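Long-range contacts in alpha-L-arabinosidase (Xanthomonas axonopodis pv. citri, PDB 6D25), which probably removes alpha-L-arabinofuranosyl side groups from arabinoxylans, coping with internal di-substitutions, as a trimeric glycoside hydrolase of family GH51: residues G98-D103 with N122-G127; A287-L292 with G422-P427; P314-A319 with H362-R367; Q341-L346 with A479-Y484. All blocks are in the same frame, centred on the assembly; numbering follows the deposited sequence.

Contact 1 (G98-D103 with N122-G127); sequences GGCFAD and NTHWGG
C100 places its CB over one face of the H124 imidazole. The CB is 3.6 Å from the centroid of the H124 ring and only 6° off its normal, a CH-pi contact. C100 SG swings beside its own backbone N (chi1 -66°) and also lies above that face. It forms the disulfide to C206. C100 O comes 3.4 Å from H124 CE1. T123 OG1, hydrogen-bonded to E104 OE1, lies over the rim of the opposite face. K227 of the second subunit packs on T123 and H124. C100 CB also meets the indole, 4.3 Å from W125 CZ2.

F101 follows. Its ring crosses the N122 side chain at about a right angle, with F101 CD1 3.7 Å from N122 ND2. That amide nitrogen is hydrogen-bonded to H55 O. F101 N and W125 NE1 both bond to E54 OE2, which links the two segments indirectly.

A glycerol, probably from the crystallisation liquor, is hydrogen-bonded to C100 N and lies close to W125, consistent with a pocket there. Segment 98-103 follows barrel strand 93-96, at the end where TIM barrels carry their active sites. Segment 122-127 is the turn between strands 120-122 and 128-130.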
loop_
_atom_site.group_PDB
_atom_site.type_symbol
_atom_site.label_atom_id
_atom_site.label_comp_id
_atom_site.label_asym_id
_atom_site.label_seq_id
_atom_site.Cartn_x
_atom_site.Cartn_y
_atom_site.Cartn_z
ATOM N N GLY A 98 15.970 11.734 -7.464
ATOM C CA GLY A 98 16.062 12.068 -6.062
ATOM C C GLY A 98 16.617 10.904 -5.271
ATOM O O GLY A 98 17.048 9.943 -5.886
ATOM N N GLY A 99 16.685 10.994 -3.931
ATOM C CA GLY A 99 16.254 12.155 -3.181
ATOM C C GLY A 99 14.781 12.116 -2.841
ATOM O O GLY A 99 14.015 11.317 -3.400
ATOM N N CYS A 100 14.381 13.024 -1.939
ATOM C CA CYS A 100 12.981 13.218 -1.549
ATOM C C CYS A 100 12.057 13.411 -2.771
ATOM O O CYS A 100 10.918 12.944 -2.787
ATOM C CB CYS A 100 12.881 14.381 -0.581
ATOM S SG CYS A 100 13.708 14.024 1.013
ATOM N N PHE A 101 12.516 14.141 -3.768
ATOM C CA PHE A 101 11.695 14.354 -4.980
ATOM C C PHE A 101 11.253 13.026 -5.609
ATOM O O PHE A 101 10.123 12.936 -6.114
ATOM C CB PHE A 101 12.478 15.184 -5.980
ATOM C CG PHE A 101 11.781 15.500 -7.275
ATOM C CD1 PHE A 101 11.061 16.680 -7.409
ATOM C CD2 PHE A 101 11.925 14.663 -8.375
ATOM C CE1 PHE A 101 10.450 16.976 -8.617
ATOM C CE2 PHE A 101 11.321 14.982 -9.583
ATOM C CZ PHE A 101 10.568 16.135 -9.685
ATOM N N ALA A 102 12.082 11.984 -5.540
ATOM C CA ALA A 102 11.787 10.740 -6.250
ATOM C C ALA A 102 10.590 10.009 -5.639
ATOM O O ALA A 102 9.910 9.261 -6.362
ATOM C CB ALA A 102 12.994 9.829 -6.292
ATOM N N ASP A 103 10.368 10.206 -4.332
ATOM C CA ASP A 103 9.292 9.515 -3.633
ATOM C C ASP A 103 7.923 10.149 -3.937
ATOM O O ASP A 103 6.893 9.620 -3.491
ATOM C CB ASP A 103 9.601 9.489 -2.126
ATOM C CG ASP A 103 11.003 8.921 -1.763
ATOM O OD1 ASP A 103 11.328 7.793 -2.323
ATOM O OD2 ASP A 103 11.785 9.633 -0.917
ATOM N N ASN A 122 7.286 21.336 -6.671
ATOM C CA ASN A 122 8.389 20.737 -5.959
ATOM C C ASN A 122 8.176 21.020 -4.463
ATOM O O ASN A 122 8.592 22.077 -3.948
ATOM C CB ASN A 122 9.744 21.246 -6.469
ATOM C CG ASN A 122 10.865 20.364 -5.949
ATOM O OD1 ASN A 122 10.781 19.890 -4.812
ATOM N ND2 ASN A 122 11.907 20.167 -6.739
ATOM N N THR A 123 7.461 20.115 -3.789
ATOM C CA THR A 123 6.956 20.399 -2.442
ATOM C C THR A 123 8.109 20.522 -1.435
ATOM O O THR A 123 8.053 21.387 -0.556
ATOM C CB THR A 123 5.981 19.312 -1.961
ATOM O OG1 THR A 123 6.704 18.078 -1.897
ATOM C CG2 THR A 123 4.775 19.118 -2.855
ATOM N N HIS A 124 9.139 19.671 -1.519
ATOM C CA HIS A 124 10.184 19.713 -0.480
ATOM C C HIS A 124 11.087 20.958 -0.645
ATOM O O HIS A 124 11.624 21.471 0.317
ATOM C CB HIS A 124 11.064 18.478 -0.548
ATOM C CG HIS A 124 10.355 17.192 -0.356
ATOM N ND1 HIS A 124 9.986 16.371 -1.433
ATOM C CD2 HIS A 124 10.002 16.558 0.790
ATOM C CE1 HIS A 124 9.325 15.326 -0.957
ATOM N NE2 HIS A 124 9.334 15.402 0.427
ATOM N N TRP A 125 11.294 21.426 -1.864
ATOM C CA TRP A 125 12.409 22.290 -2.174
ATOM C C TRP A 125 11.890 23.640 -2.686
ATOM O O TRP A 125 12.031 23.965 -3.866
ATOM C CB TRP A 125 13.351 21.570 -3.162
ATOM C CG TRP A 125 13.786 20.223 -2.661
ATOM C CD1 TRP A 125 13.605 19.009 -3.276
ATOM C CD2 TRP A 125 14.482 19.943 -1.426
ATOM N NE1 TRP A 125 14.148 18.003 -2.524
ATOM C CE2 TRP A 125 14.685 18.537 -1.379
ATOM C CE3 TRP A 125 14.936 20.721 -0.354
ATOM C CZ2 TRP A 125 15.322 17.913 -0.304
ATOM C CZ3 TRP A 125 15.557 20.102 0.715
ATOM C CH2 TRP A 125 15.745 18.719 0.737
ATOM N N GLY A 126 11.218 24.363 -1.801
ATOM C CA GLY A 126 10.761 25.713 -2.038
ATOM C C GLY A 126 9.292 25.818 -2.446
ATOM O O GLY A 126 8.762 26.920 -2.536
ATOM N N GLY A 127 8.629 24.707 -2.710
ATOM C CA GLY A 127 7.252 24.745 -3.192
ATOM C C GLY A 127 7.133 25.426 -4.560
ATOM O O GLY A 127 6.086 25.982 -4.886
#

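Contact 2 (A287-L292 with G422-P427); sequences AWIQTL and GDTQVP
I289 reaches from helix 287-292 to T424 and V426 of strand 424-427, and these three residues bury most of the surface here. The contact is apolar, and no hydrogen bond crosses it. I289 has CG1 anti to its backbone N (chi1 -163°), which sends the long branch out toward the strand. I289 CG1 lies 3.8 Å from T424 CG2 and 4.0 Å from V426 CG2. I289 runs alongside T424 and V426 in the opposite sense.

T424 offers its methyl rather than its hydroxyl. With OG1 beside its own backbone N, CG2 is left to touch both branches of I289; the second approach, T424 CG2 to I289 CG2, is 4.0 Å. The tip of the isoleucine goes further and rests on the strand backbone, with I289 CD1 3.6 Å from T424 O. V426 adds its other methyl one turn along the helix, V426 CG1 being 4.4 Å from L292 C.

The helix and strand segments are 8.3 Å apart at closest approach, with 59° between their directions. The side chains of I289, T424 and V426 fill the gap. The contact joins helix 285-312, on the outside of the catalytic barrel, to the beta domain. V426 pairs through its backbone with Y419 of strand 407-421, and the Y419 side chain also packs on I289. S293 and L296, further along helix 285-312, extend the packing on V426. Helix 346-361 lies against W288 and T291.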
loop_
_atom_site.group_PDB
_atom_site.type_symbol
_atom_site.label_atom_id
_atom_site.label_comp_id
_atom_site.label_asym_id
_atom_site.label_seq_id
_atom_site.Cartn_x
_atom_site.Cartn_y
_atom_site.Cartn_z
ATOM N N ALA A 287 35.573 25.490 13.698
ATOM C CA ALA A 287 34.593 25.003 12.741
ATOM C C ALA A 287 35.245 24.068 11.709
ATOM O O ALA A 287 34.614 23.123 11.230
ATOM C CB ALA A 287 33.922 26.171 12.054
ATOM N N TRP A 288 36.499 24.356 11.357
ATOM C CA TRP A 288 37.306 23.505 10.457
ATOM C C TRP A 288 37.431 22.097 11.043
ATOM O O TRP A 288 37.010 21.099 10.419
ATOM C CB TRP A 288 38.673 24.161 10.253
ATOM C CG TRP A 288 39.737 23.339 9.603
ATOM C CD1 TRP A 288 40.674 22.587 10.247
ATOM C CD2 TRP A 288 40.033 23.248 8.194
ATOM N NE1 TRP A 288 41.521 22.014 9.341
ATOM C CE2 TRP A 288 41.139 22.373 8.072
ATOM C CE3 TRP A 288 39.464 23.774 7.031
ATOM C CZ2 TRP A 288 41.702 22.047 6.836
ATOM C CZ3 TRP A 288 40.014 23.452 5.803
ATOM C CH2 TRP A 288 41.121 22.587 5.710
ATOM N N ILE A 289 37.990 22.018 12.261
ATOM C CA ILE A 289 38.267 20.700 12.818
ATOM C C ILE A 289 36.953 19.980 13.143
ATOM O O ILE A 289 36.891 18.753 12.993
ATOM C CB ILE A 289 39.206 20.780 14.037
ATOM C CG1 ILE A 289 39.808 19.396 14.333
ATOM C CG2 ILE A 289 38.495 21.391 15.233
ATOM C CD1 ILE A 289 40.854 19.396 15.411
ATOM N N GLN A 290 35.911 20.711 13.560
ATOM C CA GLN A 290 34.623 20.088 13.847
ATOM C C GLN A 290 34.062 19.421 12.568
ATOM O O GLN A 290 33.519 18.333 12.639
ATOM C CB GLN A 290 33.602 21.081 14.418
ATOM C CG GLN A 290 32.404 20.340 15.049
ATOM C CD GLN A 290 30.992 20.877 14.893
ATOM O OE1 GLN A 290 30.028 20.074 14.835
ATOM N NE2 GLN A 290 30.851 22.216 14.888
ATOM N N THR A 291 34.175 20.094 11.434
ATOM C CA THR A 291 33.686 19.549 10.179
ATOM C C THR A 291 34.433 18.255 9.816
ATOM O O THR A 291 33.823 17.259 9.427
ATOM C CB THR A 291 33.818 20.580 9.047
ATOM O OG1 THR A 291 33.137 21.766 9.427
ATOM C CG2 THR A 291 33.269 20.074 7.746
ATOM N N LEU A 292 35.761 18.269 9.940
ATOM C CA LEU A 292 36.536 17.111 9.587
ATOM C C LEU A 292 36.272 15.956 10.571
ATOM O O LEU A 292 36.211 14.796 10.176
ATOM C CB LEU A 292 38.025 17.494 9.525
ATOM C CG LEU A 292 38.383 18.591 8.524
ATOM C CD1 LEU A 292 39.894 18.786 8.452
ATOM C CD2 LEU A 292 37.809 18.278 7.133
ATOM N N GLY A 422 41.083 22.868 20.700
ATOM C CA GLY A 422 40.073 22.825 21.765
ATOM C C GLY A 422 39.811 21.408 22.233
ATOM O O GLY A 422 40.755 20.684 22.503
ATOM N N ASP A 423 38.558 21.008 22.299
ATOM C CA ASP A 423 38.211 19.683 22.826
ATOM C C ASP A 423 38.051 18.667 21.675
ATOM O O ASP A 423 37.508 17.598 21.907
ATOM C CB ASP A 423 36.933 19.743 23.664
ATOM C CG ASP A 423 37.151 20.333 25.061
ATOM O OD1 ASP A 423 38.316 20.618 25.487
ATOM O OD2 ASP A 423 36.128 20.462 25.772
ATOM N N THR A 424 38.507 18.978 20.466
ATOM C CA THR A 424 38.350 18.070 19.316
ATOM C C THR A 424 39.716 17.574 18.847
ATOM O O THR A 424 40.685 18.333 18.842
ATOM C CB THR A 424 37.619 18.774 18.167
ATOM O OG1 THR A 424 36.351 19.145 18.696
ATOM C CG2 THR A 424 37.401 17.922 16.940
ATOM N N GLN A 425 39.779 16.289 18.489
ATOM C CA GLN A 425 40.981 15.741 17.898
ATOM C C GLN A 425 40.620 14.872 16.697
ATOM O O GLN A 425 39.600 14.200 16.679
ATOM C CB GLN A 425 41.836 14.968 18.899
ATOM C CG GLN A 425 41.215 13.741 19.508
ATOM C CD GLN A 425 42.213 13.130 20.477
ATOM O OE1 GLN A 425 43.010 13.824 21.141
ATOM N NE2 GLN A 425 42.232 11.810 20.515
ATOM N N VAL A 426 41.498 14.938 15.704
ATOM C CA VAL A 426 41.446 14.111 14.491
ATOM C C VAL A 426 42.868 13.659 14.167
ATOM O O VAL A 426 43.815 14.236 14.659
ATOM C CB VAL A 426 40.838 14.898 13.324
ATOM C CG1 VAL A 426 39.400 15.298 13.612
ATOM C CG2 VAL A 426 41.674 16.124 12.961
ATOM N N PRO A 427 43.019 12.634 13.328
ATOM C CA PRO A 427 44.368 12.313 12.847
ATOM C C PRO A 427 44.977 13.520 12.112
ATOM O O PRO A 427 44.283 14.159 11.335
ATOM C CB PRO A 427 44.195 11.093 11.911
ATOM C CG PRO A 427 42.721 11.089 11.575
ATOM C CD PRO A 427 42.038 11.656 12.800
#

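Contact 3 (P314-A319 with H362-R367); sequences PAKKVA and HAERVR
R365 and R367 extend two guanidinium groups from the start of one strand of the (beta/alpha)8 barrel to the loop that leads into its neighbour. Strands 319-325 and 366-371 are parallel and are joined through helix 346-361, a beta-alpha-beta crossover.

R365 is bent at chi2 (68°) and chi3 (76°), which turns its flat end toward segment 314-319. K316 CA lies over one face of this guanidinium, 3.6 Å from R365 NH1. At the edge, R365 NH1 donates to V318 O at 2.7 Å, within both the guanidinium and the carbonyl planes. Salt bridges join D313 with R365 NH1 and D310 with R365 NH2, and probably balance the buried charge.

The guanidinium of R367 presents a face to A319 CA and its edge to backbone carbonyls. R367 NH2 donates to K316 O at 2.8 Å and to E364 O at 2.9 Å, so it joins the two segments. R367 NH1 adds weak bonds to K316 O and K317 O. The in-plane bonds to K316 O and E364 O fix the orientation of the R367 group.

K316 and E364 run side by side in the same direction. They touch along their aliphatic parts, while K316 NZ stays 6.2 Å from E364 OE2. Between the backbones, A319 CA makes a CA-H...O contact of 3.6 Å with R365 O.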
loop_
_atom_site.group_PDB
_atom_site.type_symbol
_atom_site.label_atom_id
_atom_site.label_comp_id
_atom_site.label_asym_id
_atom_site.label_seq_id
_atom_site.Cartn_x
_atom_site.Cartn_y
_atom_site.Cartn_z
ATOM N N PRO A 314 27.238 -13.012 4.634
ATOM C CA PRO A 314 28.669 -13.174 4.876
ATOM C C PRO A 314 29.502 -13.184 3.574
ATOM O O PRO A 314 30.646 -12.802 3.601
ATOM C CB PRO A 314 28.832 -14.499 5.626
ATOM C CG PRO A 314 27.574 -15.246 5.313
ATOM C CD PRO A 314 26.513 -14.190 5.135
ATOM N N ALA A 315 28.910 -13.558 2.445
ATOM C CA ALA A 315 29.664 -13.562 1.172
ATOM C C ALA A 315 29.742 -12.151 0.573
ATOM O O ALA A 315 30.384 -11.994 -0.459
ATOM C CB ALA A 315 29.010 -14.511 0.210
ATOM N N LYS A 316 29.047 -11.148 1.140
ATOM C CA LYS A 316 29.092 -9.785 0.650
ATOM C C LYS A 316 28.501 -9.665 -0.760
ATOM O O LYS A 316 28.951 -8.832 -1.576
ATOM C CB LYS A 316 30.503 -9.195 0.693
ATOM C CG LYS A 316 31.240 -9.377 2.009
ATOM C CD LYS A 316 32.523 -8.543 2.056
ATOM C CE LYS A 316 33.389 -8.912 3.237
ATOM N NZ LYS A 316 34.045 -10.214 2.964
ATOM N N LYS A 317 27.443 -10.402 -1.035
ATOM C CA LYS A 317 26.768 -10.237 -2.297
ATOM C C LYS A 317 26.062 -8.881 -2.375
ATOM O O LYS A 317 25.951 -8.309 -3.464
ATOM C CB LYS A 317 25.751 -11.364 -2.533
ATOM C CG LYS A 317 26.335 -12.757 -2.468
ATOM C CD LYS A 317 25.978 -13.708 -3.619
ATOM C CE LYS A 317 26.918 -14.898 -3.615
ATOM N NZ LYS A 317 26.615 -15.798 -2.466
ATOM N N VAL A 318 25.561 -8.384 -1.257
ATOM C CA VAL A 318 24.852 -7.104 -1.244
ATOM C C VAL A 318 25.870 -5.982 -1.020
ATOM O O VAL A 318 26.550 -5.939 0.025
ATOM C CB VAL A 318 23.779 -7.068 -0.145
ATOM C CG1 VAL A 318 23.051 -5.741 -0.105
ATOM C CG2 VAL A 318 22.796 -8.241 -0.271
ATOM N N ALA A 319 25.955 -5.064 -1.972
ATOM C CA ALA A 319 26.799 -3.876 -1.810
ATOM C C ALA A 319 26.205 -2.948 -0.750
ATOM O O ALA A 319 24.980 -2.749 -0.686
ATOM C CB ALA A 319 26.912 -3.128 -3.119
ATOM N N HIS A 362 37.190 0.123 2.543
ATOM C CA HIS A 362 36.063 -0.791 2.769
ATOM C C HIS A 362 35.575 -1.317 1.430
ATOM O O HIS A 362 34.377 -1.612 1.281
ATOM C CB HIS A 362 34.940 -0.056 3.528
ATOM C CG HIS A 362 35.321 0.289 4.929
ATOM N ND1 HIS A 362 35.179 -0.622 5.949
ATOM C CD2 HIS A 362 35.821 1.421 5.468
ATOM C CE1 HIS A 362 35.615 -0.082 7.085
ATOM N NE2 HIS A 362 36.012 1.192 6.821
ATOM N N ALA A 363 36.506 -1.504 0.490
ATOM C CA ALA A 363 36.139 -1.672 -0.933
ATOM C C ALA A 363 35.454 -3.017 -1.186
ATOM O O ALA A 363 34.805 -3.157 -2.210
ATOM C CB ALA A 363 37.380 -1.552 -1.796
ATOM N N GLU A 364 35.625 -4.011 -0.325
ATOM C CA GLU A 364 34.918 -5.293 -0.590
ATOM C C GLU A 364 33.399 -5.141 -0.398
ATOM O O GLU A 364 32.626 -5.777 -1.135
ATOM C CB GLU A 364 35.433 -6.488 0.212
ATOM C CG GLU A 364 35.838 -6.167 1.626
ATOM C CD GLU A 364 37.166 -5.404 1.727
ATOM O OE1 GLU A 364 37.129 -4.182 2.191
ATOM O OE2 GLU A 364 38.231 -6.005 1.282
ATOM N N ARG A 365 32.986 -4.273 0.514
ATOM C CA ARG A 365 31.546 -4.144 0.813
ATOM C C ARG A 365 30.984 -2.865 0.197
ATOM O O ARG A 365 29.888 -2.886 -0.353
ATOM C CB ARG A 365 31.336 -4.169 2.322
ATOM C CG ARG A 365 29.887 -3.927 2.747
ATOM C CD ARG A 365 28.887 -5.023 2.394
ATOM N NE ARG A 365 29.017 -6.174 3.271
ATOM C CZ ARG A 365 28.206 -7.232 3.219
ATOM N NH1 ARG A 365 27.224 -7.252 2.322
ATOM N NH2 ARG A 365 28.368 -8.244 4.079
ATOM N N VAL A 366 31.695 -1.744 0.352
ATOM C CA VAL A 366 31.223 -0.475 -0.162
ATOM C C VAL A 366 31.629 -0.363 -1.631
ATOM O O VAL A 366 32.839 -0.170 -1.935
ATOM C CB VAL A 366 31.759 0.714 0.651
ATOM C CG1 VAL A 366 31.208 2.024 0.110
ATOM C CG2 VAL A 366 31.416 0.584 2.133
ATOM N N ARG A 367 30.646 -0.502 -2.515
ATOM C CA ARG A 367 30.961 -0.626 -3.936
ATOM C C ARG A 367 30.242 0.450 -4.763
ATOM O O ARG A 367 30.415 0.479 -5.988
ATOM C CB ARG A 367 30.582 -2.027 -4.433
ATOM C CG ARG A 367 31.332 -3.132 -3.701
ATOM C CD ARG A 367 31.289 -4.500 -4.329
ATOM N NE ARG A 367 30.007 -5.106 -4.391
ATOM C CZ ARG A 367 29.551 -6.073 -3.584
ATOM N NH1 ARG A 367 28.393 -6.621 -3.903
ATOM N NH2 ARG A 367 30.214 -6.462 -2.512
#

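Contact 4 (Q341-L346 with A479-Y484); sequences QQQNSL and ATYNTY
Q343 meets Y481 and N482 where the loop between barrel strand 319-325 and helix 346-361 touches a loop of the beta domain. Segment 341-346 runs through S345, the N-cap of helix 346-361. The Q343 side chain crosses Y481 at about a right angle. Q343 CG lies over one face of the ring, 4.1 Å from the Y481 centroid, in a CH-pi contact. The amide is tilted 32° from the ring plane, and Q343 CD is 3.4 Å from Y481 CD1.

Both ends of this amide are used. Q343 NE2 donates to N482 O at 3.0 Å, somewhat out of the amide plane. Q343 OE1 takes N344 N on a lone pair at 2.9 Å; the bend at chi2 (-68°) helps turn OE1 back to N344 N. The two bonds fix which way round the amide sits. A water extends the bridge: it accepts from N482 N at 2.9 Å and is hydrogen-bonded to N344 O at 2.6 Å and to Q343 OE1 at 3.0 Å.

At the other end of the contact, L346 N donates to T480 O at 2.9 Å, nearly in line with the carbonyl (173°). This first-turn N-H, which has no carbonyl of its own helix to bond, is thus taken up by the opposite loop. S345 OG caps R347 N weakly, and S345 N bonds to D348 OD2, as in one half of a capping box.

The next shell fixes the loops themselves. N344 OD1 is bonded to T394 OG1. N482 OD1 accepts from V490 N, and N482 ND2 donates to L391 O.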
loop_
_atom_site.group_PDB
_atom_site.type_symbol
_atom_site.label_atom_id
_atom_site.label_comp_id
_atom_site.label_asym_id
_atom_site.label_seq_id
_atom_site.Cartn_x
_atom_site.Cartn_y
_atom_site.Cartn_z
ATOM N N GLN A 341 21.728 26.122 -1.634
ATOM C CA GLN A 341 22.886 26.688 -2.285
ATOM C C GLN A 341 23.902 27.085 -1.222
ATOM O O GLN A 341 23.599 27.852 -0.321
ATOM C CB GLN A 341 22.495 27.881 -3.159
ATOM C CG GLN A 341 21.501 27.478 -4.232
ATOM C CD GLN A 341 21.052 28.604 -5.132
ATOM O OE1 GLN A 341 21.214 29.796 -4.803
ATOM N NE2 GLN A 341 20.465 28.207 -6.265
ATOM N N GLN A 342 25.099 26.512 -1.326
ATOM C CA GLN A 342 26.168 26.782 -0.386
ATOM C C GLN A 342 27.474 26.879 -1.193
ATOM O O GLN A 342 27.571 26.310 -2.287
ATOM C CB GLN A 342 26.226 25.695 0.690
ATOM C CG GLN A 342 26.486 24.295 0.145
ATOM C CD GLN A 342 26.307 23.161 1.143
ATOM O OE1 GLN A 342 25.382 23.194 1.958
ATOM N NE2 GLN A 342 27.158 22.151 1.068
ATOM N N GLN A 343 28.464 27.563 -0.639
ATOM C CA GLN A 343 29.772 27.600 -1.256
ATOM C C GLN A 343 30.530 26.318 -0.883
ATOM O O GLN A 343 30.061 25.418 -0.129
ATOM C CB GLN A 343 30.544 28.891 -0.892
ATOM C CG GLN A 343 30.546 29.949 -1.993
ATOM C CD GLN A 343 31.337 29.538 -3.216
ATOM O OE1 GLN A 343 31.954 28.475 -3.223
ATOM N NE2 GLN A 343 31.322 30.358 -4.270
ATOM N N ASN A 344 31.676 26.189 -1.530
ATOM C CA ASN A 344 32.462 24.965 -1.578
ATOM C C ASN A 344 33.925 25.391 -1.449
ATOM O O ASN A 344 34.456 26.037 -2.368
ATOM C CB ASN A 344 32.131 24.254 -2.887
ATOM C CG ASN A 344 32.492 22.792 -2.929
ATOM O OD1 ASN A 344 33.692 22.431 -2.778
ATOM N ND2 ASN A 344 31.501 21.976 -3.247
ATOM N N SER A 345 34.512 25.132 -0.266
ATOM C CA SER A 345 35.797 25.679 0.090
ATOM C C SER A 345 36.848 24.571 0.159
ATOM O O SER A 345 36.564 23.392 -0.048
ATOM C CB SER A 345 35.706 26.405 1.424
ATOM O OG SER A 345 35.627 25.461 2.482
ATOM N N LEU A 346 38.072 24.970 0.496
ATOM C CA LEU A 346 39.135 23.987 0.751
ATOM C C LEU A 346 38.677 22.937 1.786
ATOM O O LEU A 346 39.068 21.743 1.695
ATOM C CB LEU A 346 40.397 24.702 1.214
ATOM C CG LEU A 346 41.608 23.815 1.489
ATOM C CD1 LEU A 346 42.036 23.031 0.250
ATOM C CD2 LEU A 346 42.762 24.671 2.055
ATOM N N ALA A 479 39.613 29.010 4.581
ATOM C CA ALA A 479 38.286 29.399 4.102
ATOM C C ALA A 479 38.394 30.017 2.705
ATOM O O ALA A 479 38.059 31.220 2.536
ATOM C CB ALA A 479 37.681 30.393 5.066
ATOM N N THR A 480 39.025 29.348 1.768
ATOM C CA THR A 480 39.137 29.875 0.416
ATOM C C THR A 480 38.191 29.036 -0.438
ATOM O O THR A 480 38.114 27.819 -0.256
ATOM C CB THR A 480 40.581 29.787 -0.120
ATOM O OG1 THR A 480 41.480 30.382 0.815
ATOM C CG2 THR A 480 40.749 30.434 -1.472
ATOM N N TYR A 481 37.493 29.692 -1.365
ATOM C CA TYR A 481 36.603 29.016 -2.276
ATOM C C TYR A 481 36.714 29.686 -3.654
ATOM O O TYR A 481 37.307 30.718 -3.789
ATOM C CB TYR A 481 35.164 29.044 -1.730
ATOM C CG TYR A 481 34.650 30.408 -1.327
ATOM C CD1 TYR A 481 34.074 31.257 -2.251
ATOM C CD2 TYR A 481 34.690 30.825 -0.012
ATOM C CE1 TYR A 481 33.572 32.496 -1.898
ATOM C CE2 TYR A 481 34.232 32.075 0.369
ATOM C CZ TYR A 481 33.630 32.889 -0.574
ATOM O OH TYR A 481 33.143 34.104 -0.257
ATOM N N ASN A 482 36.162 29.038 -4.660
ATOM C CA ASN A 482 36.213 29.529 -6.028
ATOM C C ASN A 482 34.944 30.339 -6.323
ATOM O O ASN A 482 33.841 29.978 -5.875
ATOM C CB ASN A 482 36.368 28.358 -6.993
ATOM C CG ASN A 482 37.722 27.701 -6.894
ATOM O OD1 ASN A 482 38.693 28.370 -6.511
ATOM N ND2 ASN A 482 37.784 26.402 -7.206
ATOM N N THR A 483 35.109 31.400 -7.087
ATOM C CA THR A 483 34.000 32.230 -7.582
ATOM C C THR A 483 34.175 32.457 -9.093
ATOM O O THR A 483 35.231 32.207 -9.651
ATOM C CB THR A 483 33.973 33.591 -6.879
ATOM O OG1 THR A 483 35.205 34.242 -7.185
ATOM C CG2 THR A 483 33.814 33.487 -5.378
ATOM N N TYR A 484 33.156 33.000 -9.738
ATOM C CA TYR A 484 33.206 33.356 -11.169
ATOM C C TYR A 484 34.351 34.358 -11.408
ATOM O O TYR A 484 35.112 34.213 -12.377
ATOM C CB TYR A 484 31.835 33.852 -11.648
ATOM C CG TYR A 484 30.686 32.931 -11.297
ATOM C CD1 TYR A 484 30.637 31.652 -11.833
ATOM C CD2 TYR A 484 29.658 33.297 -10.430
ATOM C CE1 TYR A 484 29.625 30.756 -11.516
ATOM C CE2 TYR A 484 28.649 32.411 -10.091
ATOM C CZ TYR A 484 28.637 31.125 -10.627
ATOM O OH TYR A 484 27.669 30.212 -10.351
HETATM O O HOH W 1 34.058 26.989 -4.780
#

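Contacts 2 and 4 touch: W288 CZ3 is 4.3 Å from L346 C, and their centres are 20 Å apart. Together they tie the barrel to the beta domain at neighbouring places. Contact 3 belongs to the barrel itself. It lies at the starts of strands 319-325 and 366-371, about 34 Å from contact 4 between centres and on the opposite side of the chain's centre. Helix 285-312 runs from contact 2 toward contact 3, and helix 346-361 from contact 4 toward contact 3. Contact 1, beside the glycerol and the probable active-site end, approaches contact 4 to about 9 Å between nearest atoms, but stays about 16 Å from contact 3.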